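Local structure of conserved protein (1RFE) at residues A[4-15]-A[141-149]; A[18-27]-A[39-50]. The protein is of unknown function but probably binds coenzyme F420 and has the fold of the pyridoxamine 5'-phosphate oxidase family, perhaps acting as an oxidoreductase. One frame throughout, in Å; residues are numbered along the deposited sequence. Where two conformers were deposited one is given.

Contact 1: A[4-15]-A[141-149]; sequences QRADIVMSEAEI and TRSWDHRKL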
loop_
_atom_site.group_PDB
_atom_site.type_symbol
_atom_site.label_atom_id
_atom_site.label_comp_id
_atom_site.label_asym_id
_atom_site.label_seq_id
_atom_site.Cartn_x
_atom_site.Cartn_y
_atom_site.Cartn_z
ATOM N N GLN A 4 -10.981 13.417 10.946
ATOM C CA GLN A 4 -11.652 12.154 10.543
ATOM C C GLN A 4 -13.136 12.423 10.624
ATOM O O GLN A 4 -13.720 12.399 11.708
ATOM C CB GLN A 4 -11.299 10.872 11.348
ATOM C CG GLN A 4 -12.060 9.579 10.879
ATOM C CD GLN A 4 -11.772 9.148 9.391
ATOM O OE1 GLN A 4 -10.718 8.577 9.115
ATOM N NE2 GLN A 4 -12.731 9.401 8.466
ATOM N N ARG A 5 -13.723 12.701 9.469
ATOM C CA ARG A 5 -15.154 12.896 9.356
ATOM C C ARG A 5 -15.862 11.585 9.707
ATOM O O ARG A 5 -15.448 10.496 9.300
ATOM C CB ARG A 5 -15.531 13.369 7.948
ATOM C CG ARG A 5 -15.278 14.868 7.698
ATOM C CD ARG A 5 -15.405 15.303 6.232
ATOM N NE ARG A 5 -16.796 15.290 5.744
ATOM C CZ ARG A 5 -17.177 15.439 4.456
ATOM N NH1 ARG A 5 -16.281 15.605 3.477
ATOM N NH2 ARG A 5 -18.477 15.422 4.148
ATOM N N ALA A 6 -16.904 11.690 10.508
ATOM C CA ALA A 6 -17.647 10.507 10.936
ATOM C C ALA A 6 -18.570 10.011 9.805
ATOM O O ALA A 6 -18.902 8.826 9.755
ATOM C CB ALA A 6 -18.441 10.797 12.217
ATOM N N ASP A 7 -18.955 10.907 8.894
ATOM C CA ASP A 7 -19.930 10.547 7.873
ATOM C C ASP A 7 -19.359 9.666 6.774
ATOM O O ASP A 7 -20.107 8.827 6.253
ATOM C CB ASP A 7 -20.670 11.756 7.265
ATOM C CG ASP A 7 -19.745 12.880 6.824
ATOM O OD1 ASP A 7 -18.513 12.679 6.692
ATOM O OD2 ASP A 7 -20.187 14.024 6.596
ATOM N N ILE A 8 -18.063 9.838 6.444
ATOM C CA ILE A 8 -17.466 9.165 5.288
ATOM C C ILE A 8 -16.350 8.171 5.660
ATOM O O ILE A 8 -15.812 7.517 4.780
ATOM C CB ILE A 8 -16.928 10.189 4.260
ATOM C CG1 ILE A 8 -15.861 11.082 4.915
ATOM C CG2 ILE A 8 -18.078 10.999 3.682
ATOM C CD1 ILE A 8 -15.128 11.982 3.959
ATOM N N VAL A 9 -16.016 8.078 6.943
ATOM C CA VAL A 9 -15.101 7.067 7.462
ATOM C C VAL A 9 -15.503 5.650 7.073
ATOM O O VAL A 9 -16.684 5.302 6.998
ATOM C CB VAL A 9 -14.954 7.158 9.024
ATOM C CG1 VAL A 9 -16.233 6.680 9.742
ATOM C CG2 VAL A 9 -13.730 6.389 9.523
HETATM N N MSE A 10 -14.506 4.851 6.720
HETATM C CA MSE A 10 -14.721 3.425 6.509
HETATM C C MSE A 10 -14.471 2.654 7.788
HETATM O O MSE A 10 -13.628 3.029 8.577
HETATM C CB MSE A 10 -13.790 2.917 5.407
HETATM C CG MSE A 10 -14.200 3.373 4.026
HETATM SE SE MSE A 10 -13.491 2.205 2.639
HETATM C CE MSE A 10 -11.834 2.787 2.783
ATOM N N SER A 11 -15.236 1.590 7.994
ATOM C CA SER A 11 -14.996 0.631 9.086
ATOM C C SER A 11 -13.685 -0.135 8.926
ATOM O O SER A 11 -13.120 -0.276 7.828
ATOM C CB SER A 11 -16.125 -0.405 9.152
ATOM O OG SER A 11 -16.091 -1.269 8.005
ATOM N N GLU A 12 -13.208 -0.645 10.039
ATOM C CA GLU A 12 -12.039 -1.507 10.036
ATOM C C GLU A 12 -12.156 -2.568 8.952
ATOM O O GLU A 12 -11.202 -2.824 8.214
ATOM C CB GLU A 12 -11.879 -2.149 11.396
ATOM C CG GLU A 12 -10.543 -2.823 11.609
ATOM C CD GLU A 12 -10.341 -3.232 13.048
ATOM O OE1 GLU A 12 -10.883 -4.309 13.419
ATOM O OE2 GLU A 12 -9.669 -2.451 13.800
ATOM N N ALA A 13 -13.332 -3.168 8.834
ATOM C CA ALA A 13 -13.507 -4.257 7.909
ATOM C C ALA A 13 -13.546 -3.767 6.472
ATOM O O ALA A 13 -13.081 -4.434 5.599
ATOM C CB ALA A 13 -14.783 -5.074 8.233
ATOM N N GLU A 14 -14.135 -2.613 6.225
ATOM C CA GLU A 14 -14.158 -2.023 4.867
ATOM C C GLU A 14 -12.751 -1.644 4.376
ATOM O O GLU A 14 -12.416 -1.854 3.232
ATOM C CB GLU A 14 -15.068 -0.790 4.859
ATOM C CG GLU A 14 -16.571 -1.120 4.922
ATOM C CD GLU A 14 -17.450 0.109 5.176
ATOM O OE1 GLU A 14 -16.969 1.190 5.599
ATOM O OE2 GLU A 14 -18.647 0.004 4.935
ATOM N N ILE A 15 -11.923 -1.145 5.276
ATOM C CA ILE A 15 -10.531 -0.782 4.974
ATOM C C ILE A 15 -9.766 -2.046 4.614
ATOM O O ILE A 15 -9.100 -2.109 3.583
ATOM C CB ILE A 15 -9.882 -0.093 6.193
ATOM C CG1 ILE A 15 -10.481 1.287 6.411
ATOM C CG2 ILE A 15 -8.329 0.035 6.068
ATOM C CD1 ILE A 15 -10.139 1.880 7.787
ATOM N N THR A 141 -4.415 6.530 10.739
ATOM C CA THR A 141 -5.182 6.083 9.631
ATOM C C THR A 141 -6.312 7.065 9.453
ATOM O O THR A 141 -6.997 7.399 10.400
ATOM C CB THR A 141 -5.763 4.738 9.936
ATOM O OG1 THR A 141 -4.704 3.785 10.051
ATOM C CG2 THR A 141 -6.629 4.227 8.761
ATOM N N ARG A 142 -6.491 7.497 8.219
ATOM C CA ARG A 142 -7.617 8.280 7.813
ATOM C C ARG A 142 -8.232 7.592 6.604
ATOM O O ARG A 142 -7.520 7.101 5.724
ATOM C CB ARG A 142 -7.193 9.705 7.460
ATOM C CG ARG A 142 -6.881 10.587 8.669
ATOM C CD ARG A 142 -8.081 10.782 9.619
ATOM N NE ARG A 142 -7.751 11.583 10.792
ATOM C CZ ARG A 142 -7.279 11.100 11.943
ATOM N NH1 ARG A 142 -7.077 9.794 12.103
ATOM N NH2 ARG A 142 -7.000 11.941 12.950
ATOM N N SER A 143 -9.558 7.512 6.581
ATOM C CA SER A 143 -10.238 6.906 5.421
ATOM C C SER A 143 -11.427 7.714 4.943
ATOM O O SER A 143 -11.947 8.620 5.643
ATOM C CB SER A 143 -10.702 5.490 5.763
ATOM O OG SER A 143 -11.617 5.459 6.859
ATOM N N TRP A 144 -11.890 7.370 3.738
ATOM C CA TRP A 144 -13.036 8.023 3.174
ATOM C C TRP A 144 -13.748 7.158 2.118
ATOM O O TRP A 144 -13.149 6.385 1.377
ATOM C CB TRP A 144 -12.670 9.381 2.619
ATOM C CG TRP A 144 -11.701 9.348 1.457
ATOM C CD1 TRP A 144 -12.010 9.426 0.149
ATOM C CD2 TRP A 144 -10.263 9.283 1.531
ATOM N NE1 TRP A 144 -10.863 9.371 -0.616
ATOM C CE2 TRP A 144 -9.777 9.275 0.216
ATOM C CE3 TRP A 144 -9.344 9.173 2.581
ATOM C CZ2 TRP A 144 -8.390 9.218 -0.084
ATOM C CZ3 TRP A 144 -7.981 9.097 2.285
ATOM C CH2 TRP A 144 -7.525 9.114 0.964
ATOM N N ASP A 145 -15.055 7.297 2.093
ATOM C CA ASP A 145 -15.886 6.678 1.049
ATOM C C ASP A 145 -17.055 7.593 0.795
ATOM O O ASP A 145 -17.999 7.654 1.592
ATOM C CB ASP A 145 -16.371 5.294 1.451
ATOM C CG ASP A 145 -17.053 4.563 0.294
ATOM O OD1 ASP A 145 -17.258 5.187 -0.770
ATOM O OD2 ASP A 145 -17.375 3.370 0.338
ATOM N N HIS A 146 -16.991 8.293 -0.330
ATOM C CA HIS A 146 -17.969 9.318 -0.625
ATOM C C HIS A 146 -19.333 8.732 -0.963
ATOM O O HIS A 146 -20.315 9.453 -0.950
ATOM C CB HIS A 146 -17.464 10.261 -1.705
ATOM C CG HIS A 146 -16.470 11.265 -1.195
ATOM N ND1 HIS A 146 -16.133 12.394 -1.896
ATOM C CD2 HIS A 146 -15.712 11.278 -0.075
ATOM C CE1 HIS A 146 -15.247 13.089 -1.201
ATOM N NE2 HIS A 146 -14.975 12.431 -0.096
ATOM N N ARG A 147 -19.399 7.430 -1.262
ATOM C CA ARG A 147 -20.704 6.748 -1.371
ATOM C C ARG A 147 -21.579 6.860 -0.116
ATOM O O ARG A 147 -22.815 6.751 -0.180
ATOM C CB ARG A 147 -20.535 5.268 -1.696
ATOM C CG ARG A 147 -20.662 4.954 -3.160
ATOM C CD ARG A 147 -19.367 4.581 -3.813
ATOM N NE ARG A 147 -19.017 3.219 -3.467
ATOM C CZ ARG A 147 -18.137 2.470 -4.107
ATOM N NH1 ARG A 147 -17.449 2.949 -5.153
ATOM N NH2 ARG A 147 -17.936 1.213 -3.670
ATOM N N LYS A 148 -20.964 7.071 1.030
ATOM C CA LYS A 148 -21.740 7.156 2.270
ATOM C C LYS A 148 -22.486 8.494 2.467
ATOM O O LYS A 148 -23.218 8.673 3.423
ATOM C CB LYS A 148 -20.840 6.824 3.450
ATOM C CG LYS A 148 -20.251 5.382 3.383
ATOM C CD LYS A 148 -19.085 5.263 4.367
ATOM C CE LYS A 148 -18.658 3.818 4.605
ATOM N NZ LYS A 148 -18.205 3.727 6.011
ATOM N N LEU A 149 -22.292 9.421 1.544
ATOM C CA LEU A 149 -23.037 10.687 1.496
ATOM C C LEU A 149 -24.424 10.580 0.883
ATOM O O LEU A 149 -25.282 11.434 1.148
ATOM C CB LEU A 149 -22.267 11.719 0.674
ATOM C CG LEU A 149 -21.237 12.631 1.356
ATOM C CD1 LEU A 149 -20.995 12.279 2.815
ATOM C CD2 LEU A 149 -19.950 12.714 0.561
HETATM O O HOH W 1 -10.424 5.331 9.435
#

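Contact 2: A[18-27]-A[39-50]; sequences FVNSSRTGTL and TAMWYAVIDGEI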
loop_
_atom_site.group_PDB
_atom_site.type_symbol
_atom_site.label_atom_id
_atom_site.label_comp_id
_atom_site.label_asym_id
_atom_site.label_seq_id
_atom_site.Cartn_x
_atom_site.Cartn_y
_atom_site.Cartn_z
ATOM N N PHE A 18 -10.668 -3.072 1.212
ATOM C CA PHE A 18 -10.136 -2.118 0.246
ATOM C C PHE A 18 -8.615 -2.360 0.018
ATOM O O PHE A 18 -8.143 -2.338 -1.110
ATOM C CB PHE A 18 -10.433 -0.660 0.691
ATOM C CG PHE A 18 -10.032 0.376 -0.308
ATOM C CD1 PHE A 18 -10.721 0.497 -1.512
ATOM C CD2 PHE A 18 -8.961 1.261 -0.042
ATOM C CE1 PHE A 18 -10.367 1.475 -2.456
ATOM C CE2 PHE A 18 -8.591 2.205 -0.963
ATOM C CZ PHE A 18 -9.291 2.328 -2.193
ATOM N N VAL A 19 -7.876 -2.613 1.085
ATOM C CA VAL A 19 -6.436 -2.934 0.987
ATOM C C VAL A 19 -6.228 -4.248 0.190
ATOM O O VAL A 19 -5.318 -4.334 -0.615
ATOM C CB VAL A 19 -5.795 -3.046 2.368
ATOM C CG1 VAL A 19 -4.462 -3.773 2.311
ATOM C CG2 VAL A 19 -5.578 -1.645 3.033
ATOM N N ASN A 20 -7.057 -5.270 0.441
ATOM C CA ASN A 20 -7.001 -6.520 -0.312
ATOM C C ASN A 20 -7.429 -6.375 -1.747
ATOM O O ASN A 20 -6.857 -7.022 -2.627
ATOM C CB ASN A 20 -7.840 -7.617 0.372
ATOM C CG ASN A 20 -7.124 -8.240 1.536
ATOM O OD1 ASN A 20 -7.666 -8.338 2.663
ATOM N ND2 ASN A 20 -5.905 -8.677 1.287
ATOM N N SER A 21 -8.398 -5.503 -2.008
ATOM C CA SER A 21 -8.895 -5.300 -3.358
ATOM C C SER A 21 -8.075 -4.407 -4.264
ATOM O O SER A 21 -8.025 -4.653 -5.465
ATOM C CB SER A 21 -10.300 -4.719 -3.311
ATOM O OG SER A 21 -11.041 -5.672 -2.631
ATOM N N SER A 22 -7.433 -3.395 -3.705
ATOM C CA SER A 22 -6.599 -2.478 -4.491
ATOM C C SER A 22 -5.319 -3.141 -5.002
ATOM O O SER A 22 -4.875 -4.201 -4.483
ATOM C CB SER A 22 -6.291 -1.236 -3.659
ATOM O OG SER A 22 -7.492 -0.618 -3.199
ATOM N N ARG A 23 -4.740 -2.528 -6.032
ATOM C CA ARG A 23 -3.520 -2.996 -6.682
ATOM C C ARG A 23 -2.288 -2.127 -6.467
ATOM O O ARG A 23 -1.126 -2.621 -6.383
ATOM C CB ARG A 23 -3.774 -3.084 -8.187
ATOM C CG ARG A 23 -4.638 -4.298 -8.504
ATOM C CD ARG A 23 -5.033 -4.492 -9.947
ATOM N NE ARG A 23 -3.891 -4.729 -10.825
ATOM C CZ ARG A 23 -3.425 -5.914 -11.166
ATOM N NH1 ARG A 23 -3.979 -7.075 -10.769
ATOM N NH2 ARG A 23 -2.421 -5.947 -12.003
ATOM N N THR A 24 -2.536 -0.824 -6.455
ATOM C CA THR A 24 -1.477 0.188 -6.411
ATOM C C THR A 24 -1.748 1.248 -5.383
ATOM O O THR A 24 -2.810 1.823 -5.355
ATOM C CB THR A 24 -1.335 0.917 -7.771
ATOM O OG1 THR A 24 -1.182 -0.041 -8.811
ATOM C CG2 THR A 24 0.005 1.739 -7.831
ATOM N N GLY A 25 -0.756 1.522 -4.547
ATOM C CA GLY A 25 -0.749 2.706 -3.734
ATOM C C GLY A 25 0.491 3.546 -3.986
ATOM O O GLY A 25 1.336 3.177 -4.747
ATOM N N THR A 26 0.538 4.691 -3.324
ATOM C CA THR A 26 1.667 5.600 -3.300
ATOM C C THR A 26 2.363 5.593 -1.949
ATOM O O THR A 26 1.761 5.888 -0.930
ATOM C CB THR A 26 1.180 7.028 -3.598
ATOM O OG1 THR A 26 0.544 7.068 -4.893
ATOM C CG2 THR A 26 2.355 7.997 -3.734
ATOM N N LEU A 27 3.666 5.257 -1.973
ATOM C CA LEU A 27 4.491 5.268 -0.811
ATOM C C LEU A 27 5.265 6.572 -0.804
ATOM O O LEU A 27 5.704 7.022 -1.840
ATOM C CB LEU A 27 5.474 4.089 -0.862
ATOM C CG LEU A 27 6.544 4.025 0.241
ATOM C CD1 LEU A 27 5.935 3.584 1.539
ATOM C CD2 LEU A 27 7.642 3.129 -0.193
ATOM N N THR A 39 6.835 6.964 -4.725
ATOM C CA THR A 39 6.844 5.870 -5.717
ATOM C C THR A 39 5.473 5.195 -5.731
ATOM O O THR A 39 4.795 5.150 -4.717
ATOM C CB THR A 39 7.935 4.820 -5.401
ATOM O OG1 THR A 39 7.596 4.114 -4.203
ATOM C CG2 THR A 39 9.305 5.459 -5.096
ATOM N N ALA A 40 5.020 4.739 -6.906
ATOM C CA ALA A 40 3.796 3.974 -7.025
ATOM C C ALA A 40 4.170 2.476 -6.908
ATOM O O ALA A 40 4.995 1.994 -7.668
ATOM C CB ALA A 40 3.183 4.224 -8.326
HETATM N N MSE A 41 3.572 1.772 -5.950
HETATM C CA MSE A 41 4.016 0.448 -5.525
HETATM C C MSE A 41 2.838 -0.564 -5.650
HETATM O O MSE A 41 1.757 -0.280 -5.205
HETATM C CB MSE A 41 4.456 0.482 -4.030
HETATM C CG MSE A 41 5.761 1.296 -3.702
HETATM SE SE MSE A 41 7.213 0.586 -4.710
HETATM C CE MSE A 41 7.601 -0.894 -3.581
ATOM N N TRP A 42 3.105 -1.740 -6.220
ATOM C CA TRP A 42 2.339 -2.942 -5.916
ATOM C C TRP A 42 2.761 -3.455 -4.564
ATOM O O TRP A 42 3.800 -3.075 -4.043
ATOM C CB TRP A 42 2.565 -4.031 -6.923
ATOM C CG TRP A 42 1.932 -3.761 -8.249
ATOM C CD1 TRP A 42 1.129 -2.715 -8.592
ATOM C CD2 TRP A 42 2.038 -4.577 -9.408
ATOM N NE1 TRP A 42 0.736 -2.826 -9.908
ATOM C CE2 TRP A 42 1.275 -3.971 -10.427
ATOM C CE3 TRP A 42 2.685 -5.786 -9.688
ATOM C CZ2 TRP A 42 1.164 -4.520 -11.718
ATOM C CZ3 TRP A 42 2.569 -6.345 -10.988
ATOM C CH2 TRP A 42 1.827 -5.707 -11.969
ATOM N N TYR A 43 1.943 -4.306 -3.979
ATOM C CA TYR A 43 2.219 -4.719 -2.616
ATOM C C TYR A 43 1.703 -6.066 -2.258
ATOM O O TYR A 43 0.827 -6.666 -2.960
ATOM C CB TYR A 43 1.739 -3.646 -1.618
ATOM C CG TYR A 43 0.281 -3.350 -1.659
ATOM C CD1 TYR A 43 -0.617 -4.016 -0.812
ATOM C CD2 TYR A 43 -0.221 -2.401 -2.543
ATOM C CE1 TYR A 43 -2.002 -3.717 -0.859
ATOM C CE2 TYR A 43 -1.607 -2.099 -2.570
ATOM C CZ TYR A 43 -2.476 -2.755 -1.734
ATOM O OH TYR A 43 -3.828 -2.447 -1.797
ATOM N N ALA A 44 2.266 -6.547 -1.155
ATOM C CA ALA A 44 1.797 -7.732 -0.474
ATOM C C ALA A 44 0.919 -7.381 0.711
ATOM O O ALA A 44 0.999 -6.265 1.267
ATOM C CB ALA A 44 2.967 -8.618 -0.028
ATOM N N VAL A 45 0.069 -8.340 1.082
ATOM C CA VAL A 45 -0.758 -8.249 2.288
ATOM C C VAL A 45 -0.593 -9.511 3.129
ATOM O O VAL A 45 -0.901 -10.626 2.666
ATOM C CB VAL A 45 -2.276 -8.040 1.980
ATOM C CG1 VAL A 45 -3.014 -7.730 3.244
ATOM C CG2 VAL A 45 -2.515 -6.871 0.949
ATOM N N ILE A 46 -0.116 -9.358 4.351
ATOM C CA ILE A 46 0.167 -10.497 5.224
ATOM C C ILE A 46 -0.341 -10.222 6.650
ATOM O O ILE A 46 0.069 -9.256 7.270
ATOM C CB ILE A 46 1.662 -10.736 5.277
ATOM C CG1 ILE A 46 2.208 -11.011 3.865
ATOM C CG2 ILE A 46 1.987 -11.878 6.265
ATOM C CD1 ILE A 46 3.650 -10.862 3.773
ATOM N N ASP A 47 -1.259 -11.072 7.134
ATOM C CA ASP A 47 -1.856 -10.920 8.469
ATOM C C ASP A 47 -2.400 -9.510 8.702
ATOM O O ASP A 47 -2.172 -8.904 9.762
ATOM C CB ASP A 47 -0.830 -11.260 9.585
ATOM C CG ASP A 47 -0.373 -12.708 9.537
ATOM O OD1 ASP A 47 -1.236 -13.584 9.229
ATOM O OD2 ASP A 47 0.827 -13.058 9.776
ATOM N N GLY A 48 -3.079 -8.996 7.689
ATOM C CA GLY A 48 -3.682 -7.686 7.736
ATOM C C GLY A 48 -2.802 -6.501 7.373
ATOM O O GLY A 48 -3.294 -5.369 7.332
ATOM N N GLU A 49 -1.515 -6.716 7.149
ATOM C CA GLU A 49 -0.573 -5.596 7.033
ATOM C C GLU A 49 0.016 -5.530 5.646
ATOM O O GLU A 49 0.270 -6.569 5.043
ATOM C CB GLU A 49 0.603 -5.749 8.013
ATOM C CG GLU A 49 0.249 -5.620 9.500
ATOM C CD GLU A 49 1.510 -5.637 10.365
ATOM O OE1 GLU A 49 2.273 -6.643 10.283
ATOM O OE2 GLU A 49 1.722 -4.640 11.103
ATOM N N ILE A 50 0.246 -4.311 5.173
ATOM C CA ILE A 50 0.887 -4.051 3.907
ATOM C C ILE A 50 2.400 -4.222 4.042
ATOM O O ILE A 50 3.003 -3.706 4.987
ATOM C CB ILE A 50 0.566 -2.589 3.369
ATOM C CG1 ILE A 50 -0.917 -2.493 3.023
ATOM C CG2 ILE A 50 1.459 -2.224 2.136
ATOM C CD1 ILE A 50 -1.463 -1.101 2.863
#

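Contact 1: A[4-15]-A[141-149]
The carboxamide of Q4 lies with the backbone N and O of S143 close to its own plane, and the guanidinium of R142 has Q4 CB over one face. Both polar atoms of the amide are used: OE1 accepts from S143 N at 3.0 Å, in its carbonyl plane and on a lone pair, while NE2 donates to S143 O at 3.0 Å with a nearly straight N-H (169°). NE2 also gives a hydrogen to R5 O, again close to the amide plane, so three bonds fix the rotation of the group. CG lies anti to the backbone N (chi1 179°) and the chain bends at chi2, which swings the amide back alongside the strand. At the H146 ring, I8 CD1 approaches obliquely; ND1 of this histidine is taken by the carbonyl of Y80.

The strand 140-145 pairs along one side with strand 84-95, through R142 and W144, and the backbone N-H groups of S143 and D145 and the carbonyl of S143 turn to the other side. There the N-terminal loop supplies partners without forming a strand, the Q4 amide taking the place of a backbone peptide. I8 O continues this by accepting from D145 N at 2.8 Å, a rather bent bond (132°). S143 OG, held between its own N and carbonyl carbon, accepts from M10 N at 3.0 Å; a water joins this hydroxyl to Q4 OE1. Apolar packing follows as I8 CD1 touches W144 CB at 3.8 Å and I8 CG2 presses on L149 CD1, tightly, at 3.3 Å.

S11 and E14 form a capping box at the start of helix 12-21. E14 OE1 receives S11 N from above the carboxylate plane and, in a salt bridge on its syn lone pair, NZ of K148 from the 3-10 segment 146-149, at 2.9 Å.

Contact 2: A[18-27]-A[39-50]
V19 pushes its CG1 methyl into a patch formed by Y43, V45 and I50, touching I50 CG1 at 3.8 Å and V45 CG2 at 3.9 Å. That branch points anti to the backbone N (chi1 163°), which carries it from the helix to the strands. Y43 CE1 touches the same methyl at 4.0 Å, and the tyrosine hydroxyl donates to V19 O over 2.7 Å, in the carbonyl plane and on a lone pair. The end of helix 12-21 is thereby fastened to the sheet by a side chain. S22 CB abuts the tyrosine hydroxyl, Y43 OH, at 3.3 Å, and R111 of helix 98-112 makes a cation-pi contact with the ring.

Strands 25-30 and 36-46 form an antiparallel beta hairpin within the barrel-like sheet of the FMN-binding split-barrel family. G25 with M41 and L27 with T39 are hydrogen-bonded pairs; T26 with A40, between them, is a non-hydrogen-bonded one. L27 CB packs on M41 CG at 4.0 Å, on the face that T39 shares, whereas T26 and A40 project to the other.

Before G25 in the chain the contact passes to side chains. T24 OG1 sits at the edge of the W42 indole, 3.5 Å from CD1 and in the ring plane. The R23 side chain runs beside that of W42, pointing the same way, and R23 NH2 comes to W42 CZ2 at 3.9 Å, the guanidinium and indole planes 74° apart; Y112 stacks on the same indole.

In the fold
From the N terminus, the irregular loop 4-11 runs along strand 140-145 before the chain enters helix 12-21. Contact 1 thus closes a loop of some 125 residues that takes in most of the sheet, bringing the start of the chain against the last strand and the 3-10 segment that follows it. Contact 2 is nested inside this loop and is far more local: helix 12-21 leads into strand 25-30, which the next strand then meets as a hairpin. Both contacts share the helix, its first turn serving contact 1 and its last contact 2, and both reach the same sheet. Their centres lie about 18 Å apart, with M10 of one packing against F18 of the other.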